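Local structure of cellulose 1,4-beta-cellobiosidase (Thermobifida fusca, 4JJJ) at residues Tyr203-Thr208 and Pro566-Thr571; Pro107-Pro110 and Pro116-Leu119. The protein probably hydrolyses cellulose, releasing cellobiose, through a family 48 glycoside hydrolase catalytic domain of the (alpha/alpha)6 type, the part of the longer protein present here. The protein carries 1 engineered substitution. All blocks are in the same frame, centred on the assembly; numbering follows the deposited sequence.

Contact 1 of 2, residues Tyr203-Thr208 and Pro566-Thr571; sequences YLDLFT and PGWSGT. With BGC (beta-D-glucopyranose), chain D.
On the flank of the glycan-binding cleft of this family 48 catalytic domain, away from the sugar, Trp568 meets Asp205 and Leu206, neighbours in a loop that ends on the cleft itself. The indole is held in two ways at once. At its edge, Trp568 NE1 donates a nearly straight hydrogen bond (163°) to Asp205 OD1, 2.9 Å away; the oxygen lies close to the ring plane, the N-H arrives from well above the carboxylate plane, and the two flat groups are steeply turned to one another. Asp205 has CG between its own backbone N and carbonyl carbon (chi1 56°), which brings OD1 round to the indole while OD2 accepts from Asn201 ND2. The carboxylate is thereby gripped at both oxygens, which probably limits its rotation.

Over one face, Leu206 sets methyl CD2 3.6 Å from the centroid of the six-membered ring of Trp568, a CH-pi contact only 17° off the ring normal. On the same face, Leu206 CG lies 3.6 Å from Trp568 CZ2, and CD1 stays toward that outer edge. Trp568 also touches Ile578 of strand 577-578, which pairs antiparallel with strand 570-571.

From the loop's other end, Thr208 turns to the sugar: its OG1 lies 3.8 Å from O2 of beta-D-glucopyranose, a touch rather than a bond. Tyr203 packs on His189, Pro190 and Ile578. A tryptophan with its face on a leucine and its N-H on an aspartate thus pins segment 566-571 to the loop 203-208, which leads into strand 208-209 and Thr208 of the glycan pocket.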
loop_
_atom_site.group_PDB
_atom_site.type_symbol
_atom_site.label_atom_id
_atom_site.label_comp_id
_atom_site.label_asym_id
_atom_site.label_seq_id
_atom_site.Cartn_x
_atom_site.Cartn_y
_atom_site.Cartn_z
ATOM N N TYR A 203 -23.330 3.076 7.305
ATOM C CA TYR A 203 -22.631 4.073 6.554
ATOM C C TYR A 203 -22.820 3.898 5.034
ATOM O O TYR A 203 -22.292 4.659 4.263
ATOM C CB TYR A 203 -21.115 3.962 6.847
ATOM C CG TYR A 203 -20.750 4.370 8.292
ATOM C CD1 TYR A 203 -21.013 3.512 9.345
ATOM C CD2 TYR A 203 -20.104 5.597 8.543
ATOM C CE1 TYR A 203 -20.685 3.878 10.619
ATOM C CE2 TYR A 203 -19.781 5.984 9.823
ATOM C CZ TYR A 203 -20.063 5.094 10.856
ATOM O OH TYR A 203 -19.689 5.418 12.187
ATOM N N LEU A 204 -23.633 2.884 4.628
ATOM C CA LEU A 204 -23.570 2.419 3.248
ATOM C C LEU A 204 -24.013 3.533 2.290
ATOM O O LEU A 204 -23.441 3.679 1.155
ATOM C CB LEU A 204 -24.466 1.224 3.044
ATOM C CG LEU A 204 -24.175 0.033 3.856
ATOM C CD1 LEU A 204 -25.175 -1.067 3.595
ATOM C CD2 LEU A 204 -22.720 -0.458 3.587
ATOM N N ASP A 205 -25.038 4.301 2.679
ATOM C CA ASP A 205 -25.573 5.272 1.823
ATOM C C ASP A 205 -24.909 6.596 1.819
ATOM O O ASP A 205 -25.435 7.552 1.198
ATOM C CB ASP A 205 -27.130 5.421 2.027
ATOM C CG ASP A 205 -27.535 5.742 3.485
ATOM O OD1 ASP A 205 -26.655 5.877 4.338
ATOM O OD2 ASP A 205 -28.764 6.014 3.724
ATOM N N LEU A 206 -23.689 6.710 2.418
ATOM C CA LEU A 206 -22.835 7.852 2.159
ATOM C C LEU A 206 -22.140 7.628 0.785
ATOM O O LEU A 206 -21.646 8.528 0.190
ATOM C CB LEU A 206 -21.738 7.859 3.251
ATOM C CG LEU A 206 -22.192 8.250 4.656
ATOM C CD1 LEU A 206 -21.142 7.904 5.714
ATOM C CD2 LEU A 206 -22.453 9.702 4.721
ATOM N N PHE A 207 -22.034 6.352 0.412
ATOM C CA PHE A 207 -21.141 5.890 -0.620
ATOM C C PHE A 207 -21.805 5.375 -1.872
ATOM O O PHE A 207 -21.357 5.717 -2.951
ATOM C CB PHE A 207 -20.123 4.900 -0.052
ATOM C CG PHE A 207 -19.438 5.407 1.193
ATOM C CD1 PHE A 207 -18.793 6.607 1.205
ATOM C CD2 PHE A 207 -19.425 4.660 2.377
ATOM C CE1 PHE A 207 -18.145 7.090 2.332
ATOM C CE2 PHE A 207 -18.807 5.108 3.511
ATOM C CZ PHE A 207 -18.125 6.307 3.474
ATOM N N THR A 208 -22.818 4.540 -1.738
ATOM C CA THR A 208 -23.511 3.881 -2.867
ATOM C C THR A 208 -24.982 4.282 -2.806
ATOM O O THR A 208 -25.548 4.281 -1.725
ATOM C CB THR A 208 -23.335 2.423 -2.699
ATOM O OG1 THR A 208 -21.924 2.099 -2.730
ATOM C CG2 THR A 208 -23.961 1.625 -3.816
ATOM N N PRO A 566 -26.447 16.376 2.004
ATOM C CA PRO A 566 -27.520 17.183 2.648
ATOM C C PRO A 566 -28.557 16.193 3.098
ATOM O O PRO A 566 -28.840 15.175 2.434
ATOM C CB PRO A 566 -28.081 17.967 1.505
ATOM C CG PRO A 566 -26.993 18.102 0.513
ATOM C CD PRO A 566 -26.163 16.817 0.630
ATOM N N GLY A 567 -29.082 16.432 4.272
ATOM C CA GLY A 567 -30.099 15.532 4.798
ATOM C C GLY A 567 -29.622 14.272 5.473
ATOM O O GLY A 567 -30.404 13.560 6.139
ATOM N N TRP A 568 -28.310 13.986 5.360
ATOM C CA TRP A 568 -27.784 12.770 5.971
ATOM C C TRP A 568 -27.417 13.029 7.391
ATOM O O TRP A 568 -26.810 14.033 7.689
ATOM C CB TRP A 568 -26.506 12.268 5.249
ATOM C CG TRP A 568 -26.230 10.838 5.415
ATOM C CD1 TRP A 568 -26.576 9.828 4.591
ATOM C CD2 TRP A 568 -25.470 10.251 6.446
ATOM N NE1 TRP A 568 -26.146 8.617 5.065
ATOM C CE2 TRP A 568 -25.483 8.856 6.240
ATOM C CE3 TRP A 568 -24.862 10.770 7.615
ATOM C CZ2 TRP A 568 -24.834 7.987 7.088
ATOM C CZ3 TRP A 568 -24.275 9.860 8.474
ATOM C CH2 TRP A 568 -24.252 8.509 8.176
ATOM N N SER A 569 -27.745 12.088 8.231
ATOM C CA SER A 569 -27.425 12.260 9.639
ATOM C C SER A 569 -27.125 10.895 10.260
ATOM O O SER A 569 -27.813 9.858 10.021
ATOM C CB SER A 569 -28.627 12.962 10.302
ATOM O OG SER A 569 -28.339 13.172 11.653
ATOM N N GLY A 570 -26.132 10.851 11.150
ATOM C CA GLY A 570 -25.754 9.650 11.799
ATOM C C GLY A 570 -24.764 9.962 12.907
ATOM O O GLY A 570 -24.337 11.133 13.052
ATOM N N THR A 571 -24.369 8.948 13.637
ATOM C CA THR A 571 -23.348 9.170 14.674
ATOM C C THR A 571 -22.240 8.084 14.539
ATOM O O THR A 571 -22.515 6.929 14.218
ATOM C CB THR A 571 -23.937 9.105 16.087
ATOM O OG1 THR A 571 -24.643 7.876 16.248
ATOM C CG2 THR A 571 -24.814 10.290 16.290
HETATM C C2 BGC D . -19.497 -0.839 -3.284
HETATM C C3 BGC D . -20.386 -2.069 -3.419
HETATM C C4 BGC D . -20.454 -2.513 -4.903
HETATM C C5 BGC D . -19.029 -2.692 -5.433
HETATM C C6 BGC D . -19.012 -2.978 -6.973
HETATM C C1 BGC D . -18.113 -1.170 -3.837
HETATM O O2 BGC D . -19.404 -0.556 -1.901
HETATM O O3 BGC D . -21.702 -1.701 -2.944
HETATM O O4 BGC D . -21.079 -3.791 -5.020
HETATM O O5 BGC D . -18.308 -1.471 -5.228
HETATM O O6 BGC D . -19.493 -1.872 -7.735
#

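Contact 2 of 2, residues Pro107-Pro110 and Pro116-Leu119; sequences PEQP and PSPL
Ser117 OG is gripped by two groups, giving its proton to Pro107 O at 2.7 Å and accepting from Gln109 NE2 at 2.9 Å. This relay through one hydroxyl ties together a proline-rich loop at the glycan-binding cleft of the family 48 catalytic domain, where strand 117-118 runs parallel to strand 208-209. The hydroxyl reaches Pro107 O in the carbonyl plane, with a C=O...donor angle of 148°. The amide bond is straighter, 164° at the hydrogen, and OG sits near the amide plane of Gln109.

Both side chains are folded to meet. Ser117 carries OG anti to its backbone N (chi1 -167°), while Gln109 bends at chi2, which turns NE2 onto OG; its CG, placed by chi1, lies 3.7 Å from Ser117 OG. An alanine at the glutamine position is likely to leave Ser117 OG without its donor and to open a gap beside the ring of Pro118, whose CD lies 4.0 Å from Gln109 NE2.

The loop has further ties. Tyr115 OH bonds to the backbone N of Gln109, and Glu108, turned away from Ser117, forms a salt bridge with Lys270 and touches a bound glucose unit; Leu119 touches another. Proline rings complete the packing without donating backbone N-H groups: Pro107 CG stands 3.6 Å from Ser117 OG, and its CD lies 3.3 Å from Pro118 O.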
loop_
_atom_site.group_PDB
_atom_site.type_symbol
_atom_site.label_atom_id
_atom_site.label_comp_id
_atom_site.label_asym_id
_atom_site.label_seq_id
_atom_site.Cartn_x
_atom_site.Cartn_y
_atom_site.Cartn_z
ATOM N N PRO A 107 -20.061 4.366 -11.151
ATOM C CA PRO A 107 -18.966 5.256 -11.597
ATOM C C PRO A 107 -18.277 5.931 -10.465
ATOM O O PRO A 107 -18.897 6.293 -9.466
ATOM C CB PRO A 107 -19.713 6.305 -12.449
ATOM C CG PRO A 107 -21.043 6.310 -11.872
ATOM C CD PRO A 107 -21.393 4.932 -11.536
ATOM N N GLU A 108 -16.974 6.107 -10.555
ATOM C CA GLU A 108 -16.307 7.000 -9.629
ATOM C C GLU A 108 -16.712 8.422 -9.982
ATOM O O GLU A 108 -17.028 8.732 -11.117
ATOM C CB GLU A 108 -14.779 6.818 -9.680
ATOM C CG GLU A 108 -14.455 5.347 -9.309
ATOM C CD GLU A 108 -12.969 4.946 -9.240
ATOM O OE1 GLU A 108 -12.143 5.964 -9.277
ATOM O OE2 GLU A 108 -12.717 3.652 -9.163
ATOM N N GLN A 109 -16.745 9.287 -8.993
ATOM C CA GLN A 109 -17.166 10.670 -9.246
ATOM C C GLN A 109 -15.972 11.608 -9.114
ATOM O O GLN A 109 -14.984 11.354 -8.343
ATOM C CB GLN A 109 -18.294 11.020 -8.266
ATOM C CG GLN A 109 -19.473 10.102 -8.256
ATOM C CD GLN A 109 -20.384 10.391 -9.436
ATOM O OE1 GLN A 109 -20.182 11.390 -10.154
ATOM N NE2 GLN A 109 -21.265 9.455 -9.746
ATOM N N PRO A 110 -16.038 12.792 -9.709
ATOM C CA PRO A 110 -14.845 13.677 -9.649
ATOM C C PRO A 110 -14.504 14.318 -8.297
ATOM O O PRO A 110 -13.306 14.668 -8.052
ATOM C CB PRO A 110 -15.171 14.748 -10.665
ATOM C CG PRO A 110 -16.466 14.450 -11.306
ATOM C CD PRO A 110 -17.049 13.221 -10.692
ATOM N N PRO A 116 -23.469 9.727 -2.469
ATOM C CA PRO A 116 -23.444 8.395 -2.975
ATOM C C PRO A 116 -23.668 8.272 -4.473
ATOM O O PRO A 116 -24.393 9.073 -5.074
ATOM C CB PRO A 116 -24.557 7.687 -2.178
ATOM C CG PRO A 116 -25.557 8.816 -1.973
ATOM C CD PRO A 116 -24.647 9.934 -1.580
ATOM N N SER A 117 -22.869 7.368 -5.085
ATOM C CA SER A 117 -22.832 7.152 -6.528
ATOM C C SER A 117 -23.714 5.965 -6.882
ATOM O O SER A 117 -23.787 4.973 -6.188
ATOM C CB SER A 117 -21.393 6.848 -6.929
ATOM O OG SER A 117 -21.296 6.934 -8.331
ATOM N N PRO A 118 -24.513 6.103 -7.985
ATOM C CA PRO A 118 -25.494 5.060 -8.309
ATOM C C PRO A 118 -24.973 3.833 -9.056
ATOM O O PRO A 118 -23.995 3.881 -9.830
ATOM C CB PRO A 118 -26.465 5.828 -9.258
ATOM C CG PRO A 118 -25.558 6.807 -9.970
ATOM C CD PRO A 118 -24.465 7.181 -8.958
ATOM N N LEU A 119 -25.649 2.750 -8.840
ATOM C CA LEU A 119 -25.517 1.587 -9.687
ATOM C C LEU A 119 -26.002 1.848 -11.094
ATOM O O LEU A 119 -27.049 2.496 -11.269
ATOM C CB LEU A 119 -26.312 0.432 -9.132
ATOM C CG LEU A 119 -25.829 -0.325 -7.909
ATOM C CD1 LEU A 119 -25.741 0.460 -6.622
ATOM C CD2 LEU A 119 -26.834 -1.453 -7.717
#

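How the contacts relate
Both contacts are partly buried and flank the same glycan-binding cleft, their centres about 14 Å apart, yet they differ in reach and chemistry. Contact 1 brings together loops more than 350 residues apart through an aromatic face and a charged acceptor; contact 2 closes a short local loop with neutral polar groups centred on a hydroxyl. They meet where strand 117-118 runs parallel to strand 208-209: Phe207 O lies 3.1 Å from Ser117 N, a probable hydrogen bond, and Thr208 CG2 packs 3.5 Å from Leu119 CD1. Thr208, Glu108 and Leu119 face the glycan, whereas Trp568 of contact 1 stands on the side farther from it.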